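Uncharacterized protein lp_2219 (Lactobacillus plantarum, PDB 3HFQ) is of unknown function but folds as a seven-bladed beta-propeller of the lactonase family, consistent with hydrolysis of a lactone. Local coordinates at residues A[81-93]-A[102-115]. The protein carries 1 engineered substitution. Numbering follows the deposited sequence.
Sequences VVAPGTPPAYVAV and SANYHKGTAEVMKI
The carbonyl oxygen of T86 has two partners against it: N104 ND2 donates to T86 O at 2.9 Å, and a water that accepts from K107 NZ lies 2.8 Å from T86 O. T86 O lies almost in the plane of the N104 amide, 6° out of it, but ND2 sits above the carbonyl plane rather than on a lone pair. With CG anti to the backbone N (chi1 -166°), N104 turns its amide toward the 85-89 connection, while its OD1 takes the backbone N of K107 at 3.0 Å in an Asx motif, so both ends of the amide are fixed. K107 runs out extended beyond CG, passes G85 where a bare CA leaves it room, and its NZ reaches P84 O at 2.8 Å. Beside it the imidazole of H106 presents its edge to T86 OG1, and the two side chains cross at about a right angle. Farther along, A103 O receives A89 N at 2.6 Å, almost straight, and Y90 N only weakly, a classic beta bulge; A103 N returns a bond to Y90 O at 3.0 Å. Y90 sends its hydroxyl to D147 of the next blade. At the far end V81 CG1 meets the selenomethionine methyl M113 CE at 3.9 Å. Outermost strand 74-84 of one blade thus passes through 85-89 into innermost strand 90-94 of the next, the blade-to-blade link of a beta-propeller.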
ATOM      1  N   VAL A  81     -13.632 -12.754  -7.686  1.00 10.66           N
ATOM      2  CA  VAL A  81     -13.293 -12.721  -9.100  1.00 10.19           C
ATOM      3  C   VAL A  81     -11.866 -13.236  -9.155  1.00 15.80           C
ATOM      4  O   VAL A  81     -10.928 -12.524  -8.804  1.00 13.10           O
ATOM      5  CB  VAL A  81     -13.342 -11.293  -9.670  1.00 13.70           C
ATOM      6  CG1 VAL A  81     -12.862 -11.295 -11.112  1.00 17.31           C
ATOM      7  CG2 VAL A  81     -14.767 -10.753  -9.587  1.00 14.04           C
ATOM      8  N   VAL A  82     -11.708 -14.486  -9.574  1.00 13.12           N
ATOM      9  CA  VAL A  82     -10.392 -15.091  -9.638  1.00 15.76           C
ATOM     10  C   VAL A  82     -10.094 -15.665 -11.012  1.00 18.29           C
ATOM     11  O   VAL A  82     -10.993 -15.854 -11.830  1.00 18.93           O
ATOM     12  CB  VAL A  82     -10.255 -16.212  -8.586  1.00 15.21           C
ATOM     13  CG1 VAL A  82     -10.370 -15.623  -7.182  1.00 13.29           C
ATOM     14  CG2 VAL A  82     -11.334 -17.263  -8.805  1.00 15.75           C
ATOM     15  N   ALA A  83      -8.819 -15.938 -11.254  1.00 17.33           N
ATOM     16  CA  ALA A  83      -8.381 -16.492 -12.526  1.00 19.33           C
ATOM     17  C   ALA A  83      -7.148 -17.347 -12.288  1.00 18.50           C
ATOM     18  O   ALA A  83      -6.416 -17.140 -11.321  1.00 14.05           O
ATOM     19  CB  ALA A  83      -8.053 -15.367 -13.502  1.00 21.83           C
ATOM     20  N   PRO A  84      -6.909 -18.335 -13.160  1.00 24.18           N
ATOM     21  CA  PRO A  84      -5.729 -19.181 -12.976  1.00 22.89           C
ATOM     22  C   PRO A  84      -4.470 -18.334 -12.826  1.00 23.94           C
ATOM     23  O   PRO A  84      -4.253 -17.378 -13.575  1.00 23.55           O
ATOM     24  CB  PRO A  84      -5.724 -20.062 -14.236  1.00 23.95           C
ATOM     25  CG  PRO A  84      -6.661 -19.353 -15.201  1.00 25.59           C
ATOM     26  CD  PRO A  84      -7.714 -18.789 -14.306  1.00 20.45           C
ATOM     27  N   GLY A  85      -3.657 -18.676 -11.834  1.00 18.69           N
ATOM     28  CA  GLY A  85      -2.439 -17.930 -11.593  1.00 19.29           C
ATOM     29  C   GLY A  85      -2.336 -17.430 -10.163  1.00 20.81           C
ATOM     30  O   GLY A  85      -3.151 -17.773  -9.298  1.00 15.17           O
ATOM     31  N   THR A  86      -1.330 -16.599  -9.920  1.00 18.31           N
ATOM     32  CA  THR A  86      -1.075 -16.045  -8.598  1.00 17.07           C
ATOM     33  C   THR A  86      -2.058 -14.952  -8.199  1.00 16.70           C
ATOM     34  O   THR A  86      -2.675 -14.315  -9.052  1.00 16.03           O
ATOM     35  CB  THR A  86       0.331 -15.436  -8.527  1.00 19.17           C
ATOM     36  OG1 THR A  86       0.418 -14.345  -9.452  1.00 20.50           O
ATOM     37  CG2 THR A  86       1.382 -16.476  -8.879  1.00 19.88           C
ATOM     38  N   PRO A  87      -2.220 -14.732  -6.885  1.00 12.23           N
ATOM     39  CA  PRO A  87      -3.129 -13.695  -6.386  1.00 14.11           C
ATOM     40  C   PRO A  87      -2.433 -12.352  -6.609  1.00 10.51           C
ATOM     41  O   PRO A  87      -1.216 -12.304  -6.771  1.00 13.03           O
ATOM     42  CB  PRO A  87      -3.250 -14.017  -4.893  1.00 19.23           C
ATOM     43  CG  PRO A  87      -2.859 -15.470  -4.799  1.00 22.05           C
ATOM     44  CD  PRO A  87      -1.723 -15.564  -5.778  1.00 17.05           C
ATOM     45  N   PRO A  88      -3.196 -11.249  -6.626  1.00 13.37           N
ATOM     46  CA  PRO A  88      -2.604  -9.921  -6.829  1.00 14.57           C
ATOM     47  C   PRO A  88      -1.824  -9.433  -5.602  1.00 13.61           C
ATOM     48  O   PRO A  88      -1.709 -10.156  -4.609  1.00 12.81           O
ATOM     49  CB  PRO A  88      -3.816  -9.050  -7.150  1.00 12.81           C
ATOM     50  CG  PRO A  88      -4.919  -9.711  -6.369  1.00 14.65           C
ATOM     51  CD  PRO A  88      -4.668 -11.179  -6.623  1.00 14.12           C
ATOM     52  N   ALA A  89      -1.298  -8.210  -5.669  1.00  8.51           N
ATOM     53  CA  ALA A  89      -0.508  -7.656  -4.570  1.00  8.91           C
ATOM     54  C   ALA A  89      -1.015  -6.319  -4.030  1.00 10.30           C
ATOM     55  O   ALA A  89      -0.565  -5.859  -2.980  1.00 10.05           O
ATOM     56  CB  ALA A  89       0.946  -7.506  -5.012  1.00 11.15           C
ATOM     57  N   TYR A  90      -1.937  -5.695  -4.752  1.00 12.28           N
ATOM     58  CA  TYR A  90      -2.492  -4.406  -4.348  1.00 10.95           C
ATOM     59  C   TYR A  90      -3.938  -4.336  -4.817  1.00 11.68           C
ATOM     60  O   TYR A  90      -4.299  -4.955  -5.817  1.00  9.99           O
ATOM     61  CB  TYR A  90      -1.692  -3.271  -4.995  1.00 10.51           C
ATOM     62  CG  TYR A  90      -2.022  -1.875  -4.494  1.00 10.84           C
ATOM     63  CD1 TYR A  90      -1.444  -1.380  -3.325  1.00 15.04           C
ATOM     64  CD2 TYR A  90      -2.900  -1.045  -5.196  1.00 10.21           C
ATOM     65  CE1 TYR A  90      -1.722  -0.093  -2.869  1.00 14.22           C
ATOM     66  CE2 TYR A  90      -3.192   0.248  -4.745  1.00 11.80           C
ATOM     67  CZ  TYR A  90      -2.599   0.716  -3.582  1.00 18.18           C
ATOM     68  OH  TYR A  90      -2.864   1.992  -3.133  1.00 16.68           O
ATOM     69  N   VAL A  91      -4.762  -3.586  -4.092  1.00  8.92           N
ATOM     70  CA  VAL A  91      -6.167  -3.415  -4.456  1.00  8.71           C
ATOM     71  C   VAL A  91      -6.630  -2.041  -3.976  1.00 11.20           C
ATOM     72  O   VAL A  91      -6.253  -1.604  -2.891  1.00  9.46           O
ATOM     73  CB  VAL A  91      -7.055  -4.541  -3.840  1.00 13.33           C
ATOM     74  CG1 VAL A  91      -6.968  -4.524  -2.319  1.00 14.59           C
ATOM     75  CG2 VAL A  91      -8.495  -4.387  -4.311  1.00 11.25           C
ATOM     76  N   ALA A  92      -7.420  -1.351  -4.797  1.00  9.21           N
ATOM     77  CA  ALA A  92      -7.924  -0.022  -4.442  1.00 11.25           C
ATOM     78  C   ALA A  92      -9.340   0.193  -4.969  1.00 10.45           C
ATOM     79  O   ALA A  92      -9.768  -0.474  -5.913  1.00  8.00           O
ATOM     80  CB  ALA A  92      -6.994   1.057  -5.001  1.00 10.26           C
ATOM     81  N   VAL A  93     -10.060   1.138  -4.365  1.00 11.39           N
ATOM     82  CA  VAL A  93     -11.430   1.440  -4.775  1.00 12.05           C
ATOM     83  C   VAL A  93     -11.570   2.832  -5.398  1.00 16.21           C
ATOM     84  O   VAL A  93     -10.992   3.804  -4.908  1.00 13.14           O
ATOM     85  CB  VAL A  93     -12.410   1.350  -3.568  1.00 12.60           C
ATOM     86  CG1 VAL A  93     -13.801   1.831  -3.980  1.00 10.99           C
ATOM     87  CG2 VAL A  93     -12.491  -0.091  -3.060  1.00  8.12           C
ATOM     88  N   SER A 102      -6.657  -3.627  -9.197  1.00  9.93           N
ATOM     89  CA  SER A 102      -5.727  -4.539  -8.547  1.00 11.15           C
ATOM     90  C   SER A 102      -4.455  -4.657  -9.373  1.00 11.39           C
ATOM     91  O   SER A 102      -4.478  -4.487 -10.599  1.00 10.99           O
ATOM     92  CB  SER A 102      -6.357  -5.925  -8.338  1.00 10.46           C
ATOM     93  OG  SER A 102      -6.756  -6.520  -9.558  1.00 16.08           O
ATOM     94  N   ALA A 103      -3.350  -4.933  -8.689  1.00  8.92           N
ATOM     95  CA  ALA A 103      -2.045  -5.080  -9.328  1.00 10.88           C
ATOM     96  C   ALA A 103      -1.527  -6.488  -9.087  1.00 12.06           C
ATOM     97  O   ALA A 103      -1.572  -6.974  -7.961  1.00 13.42           O
ATOM     98  CB  ALA A 103      -1.070  -4.070  -8.742  1.00 11.95           C
ATOM     99  N   ASN A 104      -1.027  -7.146 -10.128  1.00  7.87           N
ATOM    100  CA  ASN A 104      -0.508  -8.497  -9.951  1.00 10.10           C
ATOM    101  C   ASN A 104       0.987  -8.537 -10.231  1.00 11.68           C
ATOM    102  O   ASN A 104       1.436  -8.314 -11.354  1.00 15.71           O
ATOM    103  CB  ASN A 104      -1.237  -9.489 -10.859  1.00 11.64           C
ATOM    104  CG  ASN A 104      -0.969 -10.932 -10.468  1.00 14.99           C
ATOM    105  OD1 ASN A 104       0.182 -11.374 -10.419  1.00 12.21           O
ATOM    106  ND2 ASN A 104      -2.031 -11.672 -10.186  1.00 14.57           N
ATOM    107  N   TYR A 105       1.745  -8.839  -9.188  1.00 11.85           N
ATOM    108  CA  TYR A 105       3.199  -8.895  -9.252  1.00  8.81           C
ATOM    109  C   TYR A 105       3.751  -9.918 -10.235  1.00 11.54           C
ATOM    110  O   TYR A 105       4.448  -9.568 -11.183  1.00 13.60           O
ATOM    111  CB  TYR A 105       3.739  -9.177  -7.852  1.00 10.89           C
ATOM    112  CG  TYR A 105       5.243  -9.076  -7.717  1.00  9.20           C
ATOM    113  CD1 TYR A 105       6.073 -10.144  -8.059  1.00 10.00           C
ATOM    114  CD2 TYR A 105       5.829  -7.919  -7.213  1.00 12.45           C
ATOM    115  CE1 TYR A 105       7.460 -10.057  -7.904  1.00 12.65           C
ATOM    116  CE2 TYR A 105       7.209  -7.820  -7.055  1.00 15.02           C
ATOM    117  CZ  TYR A 105       8.015  -8.890  -7.394  1.00 14.51           C
ATOM    118  OH  TYR A 105       9.378  -8.780  -7.218  1.00 18.04           O
ATOM    119  N   HIS A 106       3.428 -11.184 -10.004  1.00 10.50           N
ATOM    120  CA  HIS A 106       3.922 -12.266 -10.842  1.00 11.64           C
ATOM    121  C   HIS A 106       3.446 -12.236 -12.297  1.00 14.40           C
ATOM    122  O   HIS A 106       4.218 -12.543 -13.206  1.00 17.60           O
ATOM    123  CB  HIS A 106       3.560 -13.596 -10.182  1.00 15.79           C
ATOM    124  CG  HIS A 106       3.995 -13.689  -8.750  1.00 31.34           C
ATOM    125  ND1 HIS A 106       5.317 -13.838  -8.382  1.00 36.98           N
ATOM    126  CD2 HIS A 106       3.290 -13.613  -7.599  1.00 33.19           C
ATOM    127  CE1 HIS A 106       5.404 -13.850  -7.063  1.00 37.00           C
ATOM    128  NE2 HIS A 106       4.187 -13.715  -6.563  1.00 32.86           N
ATOM    129  N   LYS A 107       2.191 -11.858 -12.526  1.00 14.66           N
ATOM    130  CA  LYS A 107       1.648 -11.808 -13.886  1.00 17.09           C
ATOM    131  C   LYS A 107       2.016 -10.544 -14.661  1.00 18.49           C
ATOM    132  O   LYS A 107       1.987 -10.540 -15.893  1.00 16.33           O
ATOM    133  CB  LYS A 107       0.122 -11.925 -13.860  1.00 15.06           C
ATOM    134  CG  LYS A 107      -0.418 -13.266 -13.404  1.00 19.64           C
ATOM    135  CD  LYS A 107      -1.944 -13.243 -13.463  1.00 24.88           C
ATOM    136  CE  LYS A 107      -2.533 -14.636 -13.482  1.00 31.91           C
ATOM    137  NZ  LYS A 107      -4.010 -14.587 -13.685  1.00 35.90           N
ATOM    138  N   GLY A 108       2.344  -9.475 -13.938  1.00 11.39           N
ATOM    139  CA  GLY A 108       2.702  -8.219 -14.582  1.00  9.69           C
ATOM    140  C   GLY A 108       1.476  -7.538 -15.160  1.00 11.16           C
ATOM    141  O   GLY A 108       1.524  -6.929 -16.231  1.00 13.68           O
ATOM    142  N   THR A 109       0.370  -7.623 -14.430  1.00 11.16           N
ATOM    143  CA  THR A 109      -0.885  -7.051 -14.889  1.00 10.76           C
ATOM    144  C   THR A 109      -1.548  -6.054 -13.954  1.00 15.28           C
ATOM    145  O   THR A 109      -1.279  -6.015 -12.751  1.00 12.23           O
ATOM    146  CB  THR A 109      -1.923  -8.159 -15.144  1.00 13.25           C
ATOM    147  OG1 THR A 109      -2.122  -8.902 -13.933  1.00 12.98           O
ATOM    148  CG2 THR A 109      -1.448  -9.103 -16.231  1.00 11.10           C
ATOM    149  N   ALA A 110      -2.425  -5.250 -14.546  1.00 10.43           N
ATOM    150  CA  ALA A 110      -3.231  -4.273 -13.829  1.00 10.81           C
ATOM    151  C   ALA A 110      -4.627  -4.701 -14.258  1.00 13.72           C
ATOM    152  O   ALA A 110      -4.896  -4.864 -15.450  1.00 12.83           O
ATOM    153  CB  ALA A 110      -2.936  -2.861 -14.319  1.00  9.75           C
ATOM    154  N   GLU A 111      -5.507  -4.924 -13.297  1.00 12.61           N
ATOM    155  CA  GLU A 111      -6.863  -5.346 -13.615  1.00 13.52           C
ATOM    156  C   GLU A 111      -7.899  -4.360 -13.097  1.00 12.84           C
ATOM    157  O   GLU A 111      -7.655  -3.642 -12.122  1.00  9.93           O
ATOM    158  CB  GLU A 111      -7.146  -6.739 -13.037  1.00 20.62           C
ATOM    159  CG  GLU A 111      -6.447  -7.911 -13.729  1.00 32.83           C
ATOM    160  CD  GLU A 111      -7.215  -9.208 -13.533  1.00 50.00           C
ATOM    161  OE1 GLU A 111      -7.929  -9.312 -12.511  1.00 57.59           O
ATOM    162  OE2 GLU A 111      -7.111 -10.122 -14.380  1.00 53.54           O
ATOM    163  N   VAL A 112      -9.051  -4.332 -13.766  1.00  8.10           N
ATOM    164  CA  VAL A 112     -10.142  -3.441 -13.392  1.00 10.63           C
ATOM    165  C   VAL A 112     -11.420  -4.261 -13.266  1.00  9.60           C
ATOM    166  O   VAL A 112     -11.701  -5.121 -14.104  1.00 10.17           O
ATOM    167  CB  VAL A 112     -10.367  -2.349 -14.464  1.00 10.72           C
ATOM    168  CG1 VAL A 112     -11.428  -1.351 -13.984  1.00  6.46           C
ATOM    169  CG2 VAL A 112      -9.053  -1.643 -14.771  1.00  7.15           C
HETATM  170  N   MSE A 113     -12.184  -4.001 -12.211  1.00 11.23           N
HETATM  171  CA  MSE A 113     -13.441  -4.696 -11.964  1.00 13.84           C
HETATM  172  C   MSE A 113     -14.498  -3.649 -11.649  1.00 15.00           C
HETATM  173  O   MSE A 113     -14.177  -2.592 -11.108  1.00 14.72           O
HETATM  174  CB  MSE A 113     -13.289  -5.649 -10.771  1.00 14.61           C
HETATM  175  CG  MSE A 113     -12.364  -6.823 -11.034  1.00 16.31           C
HETATM  176 SE   MSE A 113     -11.626  -7.540  -9.407  1.00 27.27          SE
HETATM  177  CE  MSE A 113     -10.183  -8.595 -10.151  1.00 47.33           C
ATOM    178  N   LYS A 114     -15.752  -3.932 -11.985  1.00 14.26           N
ATOM    179  CA  LYS A 114     -16.824  -2.984 -11.701  1.00 12.55           C
ATOM    180  C   LYS A 114     -17.627  -3.450 -10.491  1.00 11.70           C
ATOM    181  O   LYS A 114     -17.850  -4.644 -10.307  1.00 11.16           O
ATOM    182  CB  LYS A 114     -17.735  -2.814 -12.926  1.00 15.17           C
ATOM    183  CG  LYS A 114     -18.412  -4.083 -13.410  1.00 23.30           C
ATOM    184  CD  LYS A 114     -19.242  -3.805 -14.662  1.00 32.71           C
ATOM    185  CE  LYS A 114     -19.991  -5.048 -15.126  1.00 36.84           C
ATOM    186  NZ  LYS A 114     -20.738  -4.811 -16.394  1.00 42.83           N
ATOM    187  N   ILE A 115     -18.053  -2.497  -9.667  1.00 11.57           N
ATOM    188  CA  ILE A 115     -18.811  -2.803  -8.459  1.00 11.54           C
ATOM    189  C   ILE A 115     -20.317  -2.791  -8.724  1.00 15.10           C
ATOM    190  O   ILE A 115     -20.861  -1.806  -9.218  1.00 14.35           O
ATOM    191  CB  ILE A 115     -18.498  -1.773  -7.349  1.00 10.94           C
ATOM    192  CG1 ILE A 115     -16.983  -1.680  -7.144  1.00 12.78           C
ATOM    193  CG2 ILE A 115     -19.192  -2.160  -6.058  1.00 11.91           C
ATOM    194  CD1 ILE A 115     -16.554  -0.524  -6.261  1.00 13.81           C
TER
HETATM  195  O   HOH W   1      -4.481 -15.025 -11.005  1.00 29.90           O
HETATM  196  O   HOH W   2       0.984 -10.671  -6.996  1.00 13.03           O